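D-alanyl transferase DltD (Enterococcus faecalis, PDB 6O93) probably transfers D-alanine in the D-alanylation of lipoteichoic acid in the Gram-positive cell wall. Local coordinates at residues Y128-Q142 with L167-F181. Residues are numbered along the deposited sequence; the frame is centred on the assembly and turned at random.
Sequences YQWLANLTELTSGDQ and LQAGQLPQRSQRDYF. With PO4 (phosphate ion), chain H.
L167 O, in the last turn of helix 158-168, is gripped by two donors: Q142 NE2 at 2.9 Å and, from its own segment, G170 N, also at 2.9 Å. G170 closes a Schellman motif, where its positive phi suits a residue without a side chain; Q142, extended beyond CG, reaches across to the same turn with its amide. Farther along the contact, A132 O, in the final turn of helix 124-132, receives R178 NE at 2.8 Å. With CG anti to the backbone N (chi1 178°) and the chain straight as far as NE, the arginine stretches along to this helix end, and the bond lies in the carbonyl plane although bent at the hydrogen (138°).

Between these two bonds lies an apolar seam. L167 CD2 meets W130 CZ2, L131 CD2 and the tip of L134, while L137 CD1 packs on L167 CG and L137 CD2 presses against G170 C at 3.4 Å. P173 lays CG against L131 O and CD against L134 CD2, a compact ring suited to the turn into helix 175-195. Beyond the arginine bond, F181 points an edge at Y128, F181 CD1 standing 3.4 Å above the Y128 ring centre, and F181 CZ touches L131 CD1. Y128 and Y180 add an oblique aromatic pair whose hydroxyls share a water; Y128 OH also bonds D157.

D141 holds the neighbouring turn in shape. D141 OD1 takes W130 NE1 at 2.9 Å, in the indole plane but from above the carboxylate plane, fixing the indole; D141 N donates to T138 OG1 while OD2 accepts from T138 N, a capping box that starts helix 139-148. Centred about 26 Å from the centre of the chain, this is peripheral helical packing of the SGNH-hydrolase-like DltD fold: two helix-loop-helix connections joined through a leucine-rich seam and an aromatic cluster.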
# COMPACT_ATOMS: atom_id res chain seq x y z
N TYR A 128 -1.34 10.62 17.16
CA TYR A 128 -0.94 11.28 18.40
C TYR A 128 0.57 11.23 18.59
O TYR A 128 1.19 12.21 19.03
CB TYR A 128 -1.64 10.64 19.60
CG TYR A 128 -3.05 11.14 19.85
CD1 TYR A 128 -3.78 11.80 18.87
CD2 TYR A 128 -3.65 10.95 21.09
CE1 TYR A 128 -5.07 12.26 19.12
CE2 TYR A 128 -4.93 11.40 21.35
CZ TYR A 128 -5.64 12.05 20.36
OH TYR A 128 -6.91 12.50 20.62
N GLN A 129 1.19 10.08 18.29
CA GLN A 129 2.64 9.97 18.38
C GLN A 129 3.32 11.00 17.49
O GLN A 129 4.30 11.64 17.89
CB GLN A 129 3.08 8.56 18.00
CG GLN A 129 4.58 8.32 18.09
CD GLN A 129 5.01 7.04 17.40
OE1 GLN A 129 4.49 6.70 16.33
NE2 GLN A 129 5.94 6.33 18.01
N TRP A 130 2.82 11.17 16.26
CA TRP A 130 3.40 12.13 15.34
C TRP A 130 3.38 13.54 15.92
O TRP A 130 4.38 14.26 15.87
CB TRP A 130 2.65 12.06 14.00
CG TRP A 130 2.73 13.29 13.14
CD1 TRP A 130 3.86 13.87 12.64
CD2 TRP A 130 1.63 14.08 12.66
NE1 TRP A 130 3.53 14.97 11.88
CE2 TRP A 130 2.17 15.12 11.88
CE3 TRP A 130 0.24 14.00 12.82
CZ2 TRP A 130 1.36 16.08 11.25
CZ3 TRP A 130 -0.55 14.95 12.20
CH2 TRP A 130 0.01 15.98 11.43
N LEU A 131 2.25 13.95 16.51
CA LEU A 131 2.15 15.30 17.05
C LEU A 131 2.93 15.45 18.34
O LEU A 131 3.48 16.53 18.60
CB LEU A 131 0.68 15.66 17.27
CG LEU A 131 -0.17 15.74 16.00
CD1 LEU A 131 -1.64 15.86 16.34
CD2 LEU A 131 0.28 16.91 15.13
N ALA A 132 3.01 14.40 19.16
CA ALA A 132 3.72 14.50 20.43
C ALA A 132 5.21 14.71 20.22
O ALA A 132 5.85 15.44 20.99
CB ALA A 132 3.47 13.24 21.27
N ASN A 133 5.78 14.10 19.18
CA ASN A 133 7.22 14.15 18.94
C ASN A 133 7.61 15.24 17.95
O ASN A 133 8.78 15.32 17.57
CB ASN A 133 7.71 12.79 18.43
CG ASN A 133 7.47 11.68 19.42
OD1 ASN A 133 7.53 11.88 20.63
ND2 ASN A 133 7.19 10.49 18.91
N LEU A 134 6.67 16.08 17.53
CA LEU A 134 6.97 17.11 16.54
C LEU A 134 7.77 18.23 17.18
O LEU A 134 7.28 18.92 18.09
CB LEU A 134 5.67 17.63 15.95
CG LEU A 134 5.73 18.25 14.55
CD1 LEU A 134 6.30 17.26 13.55
CD2 LEU A 134 4.33 18.69 14.13
N THR A 135 9.01 18.43 16.72
CA THR A 135 9.88 19.49 17.21
C THR A 135 10.23 20.53 16.15
O THR A 135 10.57 21.66 16.52
CB THR A 135 11.19 18.91 17.77
OG1 THR A 135 11.86 18.15 16.76
CG2 THR A 135 10.91 18.04 18.98
N GLU A 136 10.17 20.18 14.87
CA GLU A 136 10.40 21.14 13.79
C GLU A 136 9.34 20.92 12.73
O GLU A 136 9.06 19.78 12.34
CB GLU A 136 11.80 20.98 13.19
CG GLU A 136 12.11 21.99 12.09
CD GLU A 136 13.58 22.04 11.73
OE1 GLU A 136 14.35 21.20 12.24
OE2 GLU A 136 13.97 22.93 10.95
N LEU A 137 8.75 22.01 12.26
CA LEU A 137 7.63 21.95 11.34
C LEU A 137 8.12 21.91 9.90
O LEU A 137 8.99 22.69 9.51
CB LEU A 137 6.71 23.16 11.55
CG LEU A 137 5.31 23.08 10.94
CD1 LEU A 137 4.52 21.94 11.56
CD2 LEU A 137 4.59 24.40 11.14
N THR A 138 7.56 21.00 9.11
CA THR A 138 7.85 20.89 7.69
C THR A 138 6.57 21.11 6.89
O THR A 138 5.46 21.04 7.43
CB THR A 138 8.45 19.53 7.33
OG1 THR A 138 7.45 18.51 7.49
CG2 THR A 138 9.65 19.21 8.21
N SER A 139 6.74 21.37 5.60
CA SER A 139 5.58 21.51 4.72
C SER A 139 4.75 20.23 4.71
O SER A 139 3.52 20.29 4.64
CB SER A 139 6.04 21.86 3.30
OG SER A 139 6.47 23.21 3.23
N GLY A 140 5.41 19.08 4.76
CA GLY A 140 4.68 17.82 4.83
C GLY A 140 3.78 17.73 6.05
O GLY A 140 2.66 17.25 5.97
N ASP A 141 4.28 18.20 7.20
CA ASP A 141 3.46 18.20 8.41
C ASP A 141 2.23 19.08 8.23
O ASP A 141 1.14 18.74 8.70
CB ASP A 141 4.28 18.68 9.60
CG ASP A 141 5.37 17.71 9.98
OD1 ASP A 141 5.10 16.49 9.99
OD2 ASP A 141 6.49 18.16 10.28
N GLN A 142 2.39 20.22 7.55
CA GLN A 142 1.26 21.12 7.33
C GLN A 142 0.28 20.53 6.33
O GLN A 142 -0.94 20.72 6.47
CB GLN A 142 1.76 22.48 6.86
CG GLN A 142 2.74 23.14 7.83
CD GLN A 142 3.09 24.55 7.43
OE1 GLN A 142 4.02 24.78 6.66
NE2 GLN A 142 2.34 25.52 7.95
N LEU A 167 -0.79 23.94 13.32
CA LEU A 167 0.18 23.46 12.34
C LEU A 167 0.01 24.17 11.00
O LEU A 167 0.98 24.62 10.39
CB LEU A 167 0.04 21.94 12.16
CG LEU A 167 1.03 21.07 12.93
CD1 LEU A 167 0.80 21.18 14.44
CD2 LEU A 167 0.93 19.63 12.47
N GLN A 168 -1.23 24.26 10.52
CA GLN A 168 -1.48 24.95 9.26
C GLN A 168 -1.07 26.41 9.33
O GLN A 168 -0.67 26.99 8.32
CB GLN A 168 -2.96 24.83 8.88
CG GLN A 168 -3.40 23.41 8.58
CD GLN A 168 -4.90 23.30 8.34
OE1 GLN A 168 -5.39 23.57 7.24
NE2 GLN A 168 -5.63 22.91 9.38
N ALA A 169 -1.15 27.01 10.51
CA ALA A 169 -0.73 28.39 10.69
C ALA A 169 0.78 28.53 10.87
O ALA A 169 1.26 29.65 11.08
CB ALA A 169 -1.45 29.01 11.89
N GLY A 170 1.53 27.43 10.79
CA GLY A 170 2.97 27.48 10.93
C GLY A 170 3.47 27.39 12.35
O GLY A 170 4.61 27.79 12.61
N GLN A 171 2.67 26.87 13.28
CA GLN A 171 3.04 26.79 14.68
C GLN A 171 3.09 25.34 15.13
O GLN A 171 2.28 24.51 14.69
CB GLN A 171 2.04 27.56 15.55
CG GLN A 171 1.98 29.05 15.26
CD GLN A 171 3.29 29.76 15.57
OE1 GLN A 171 4.00 29.38 16.50
NE2 GLN A 171 3.60 30.79 14.79
N LEU A 172 4.04 25.03 16.01
CA LEU A 172 4.12 23.70 16.59
C LEU A 172 2.96 23.49 17.57
O LEU A 172 2.31 24.45 17.99
CB LEU A 172 5.45 23.52 17.32
CG LEU A 172 6.70 23.46 16.44
CD1 LEU A 172 7.95 23.46 17.31
CD2 LEU A 172 6.67 22.24 15.54
N PRO A 173 2.69 22.24 17.94
CA PRO A 173 1.65 21.99 18.94
C PRO A 173 1.97 22.70 20.25
O PRO A 173 3.10 22.69 20.72
CB PRO A 173 1.67 20.47 19.11
CG PRO A 173 2.28 19.95 17.86
CD PRO A 173 3.27 20.99 17.44
N GLN A 174 0.95 23.34 20.82
CA GLN A 174 1.11 24.00 22.11
C GLN A 174 1.48 22.98 23.18
O GLN A 174 1.21 21.79 23.06
CB GLN A 174 -0.17 24.74 22.49
CG GLN A 174 -0.65 25.74 21.44
CD GLN A 174 -2.01 26.31 21.75
OE1 GLN A 174 -2.65 25.95 22.75
NE2 GLN A 174 -2.48 27.22 20.91
N ARG A 175 2.11 23.48 24.25
CA ARG A 175 2.52 22.60 25.35
C ARG A 175 1.34 21.79 25.87
O ARG A 175 1.44 20.58 26.06
CB ARG A 175 3.14 23.43 26.47
CG ARG A 175 4.59 23.06 26.78
CD ARG A 175 5.21 24.00 27.80
NE ARG A 175 5.20 25.39 27.35
CZ ARG A 175 5.80 26.39 27.98
NH1 ARG A 175 5.72 27.62 27.49
NH2 ARG A 175 6.47 26.17 29.10
N SER A 176 0.20 22.45 26.10
CA SER A 176 -0.97 21.74 26.60
C SER A 176 -1.49 20.73 25.59
O SER A 176 -2.09 19.72 25.97
CB SER A 176 -2.08 22.74 26.97
OG SER A 176 -2.51 23.47 25.83
N GLN A 177 -1.28 20.98 24.29
CA GLN A 177 -1.70 20.03 23.27
C GLN A 177 -0.79 18.82 23.25
O GLN A 177 -1.26 17.67 23.21
CB GLN A 177 -1.74 20.72 21.90
CG GLN A 177 -2.79 21.82 21.79
CD GLN A 177 -2.66 22.63 20.51
OE1 GLN A 177 -1.60 22.67 19.89
NE2 GLN A 177 -3.75 23.28 20.11
N ARG A 178 0.53 19.05 23.28
CA ARG A 178 1.47 17.94 23.35
C ARG A 178 1.25 17.11 24.61
O ARG A 178 1.25 15.88 24.56
CB ARG A 178 2.90 18.47 23.30
CG ARG A 178 3.96 17.39 23.41
CD ARG A 178 5.36 17.94 23.21
NE ARG A 178 6.38 16.90 23.30
CZ ARG A 178 6.96 16.49 24.43
NH1 ARG A 178 7.87 15.53 24.40
NH2 ARG A 178 6.62 17.04 25.59
N ASP A 179 1.08 17.78 25.76
CA ASP A 179 0.82 17.06 27.00
C ASP A 179 -0.41 16.17 26.87
O ASP A 179 -0.43 15.03 27.37
CB ASP A 179 0.64 18.04 28.16
CG ASP A 179 1.91 18.80 28.49
OD1 ASP A 179 2.99 18.42 28.00
OD2 ASP A 179 1.82 19.79 29.24
N TYR A 180 -1.46 16.67 26.21
CA TYR A 180 -2.68 15.88 26.04
C TYR A 180 -2.40 14.60 25.25
O TYR A 180 -2.82 13.51 25.65
CB TYR A 180 -3.75 16.72 25.34
CG TYR A 180 -4.96 15.92 24.91
CD1 TYR A 180 -5.97 15.64 25.81
CD2 TYR A 180 -5.08 15.45 23.61
CE1 TYR A 180 -7.08 14.90 25.43
CE2 TYR A 180 -6.18 14.71 23.22
CZ TYR A 180 -7.18 14.45 24.13
OH TYR A 180 -8.28 13.72 23.76
N PHE A 181 -1.69 14.72 24.13
CA PHE A 181 -1.36 13.54 23.34
C PHE A 181 -0.52 12.56 24.15
O PHE A 181 -0.73 11.34 24.08
CB PHE A 181 -0.63 13.95 22.06
CG PHE A 181 -1.42 14.88 21.19
CD1 PHE A 181 -2.73 14.59 20.85
CD2 PHE A 181 -0.85 16.05 20.71
CE1 PHE A 181 -3.46 15.44 20.05
CE2 PHE A 181 -1.58 16.91 19.91
CZ PHE A 181 -2.89 16.61 19.58
P PO4 H . 3.18 27.13 23.84
O1 PO4 H . 4.36 28.00 24.20
O2 PO4 H . 3.68 25.94 23.04
O3 PO4 H . 2.20 27.93 23.01
O4 PO4 H . 2.51 26.63 25.10
O HOH W 1 -9.39 11.70 22.01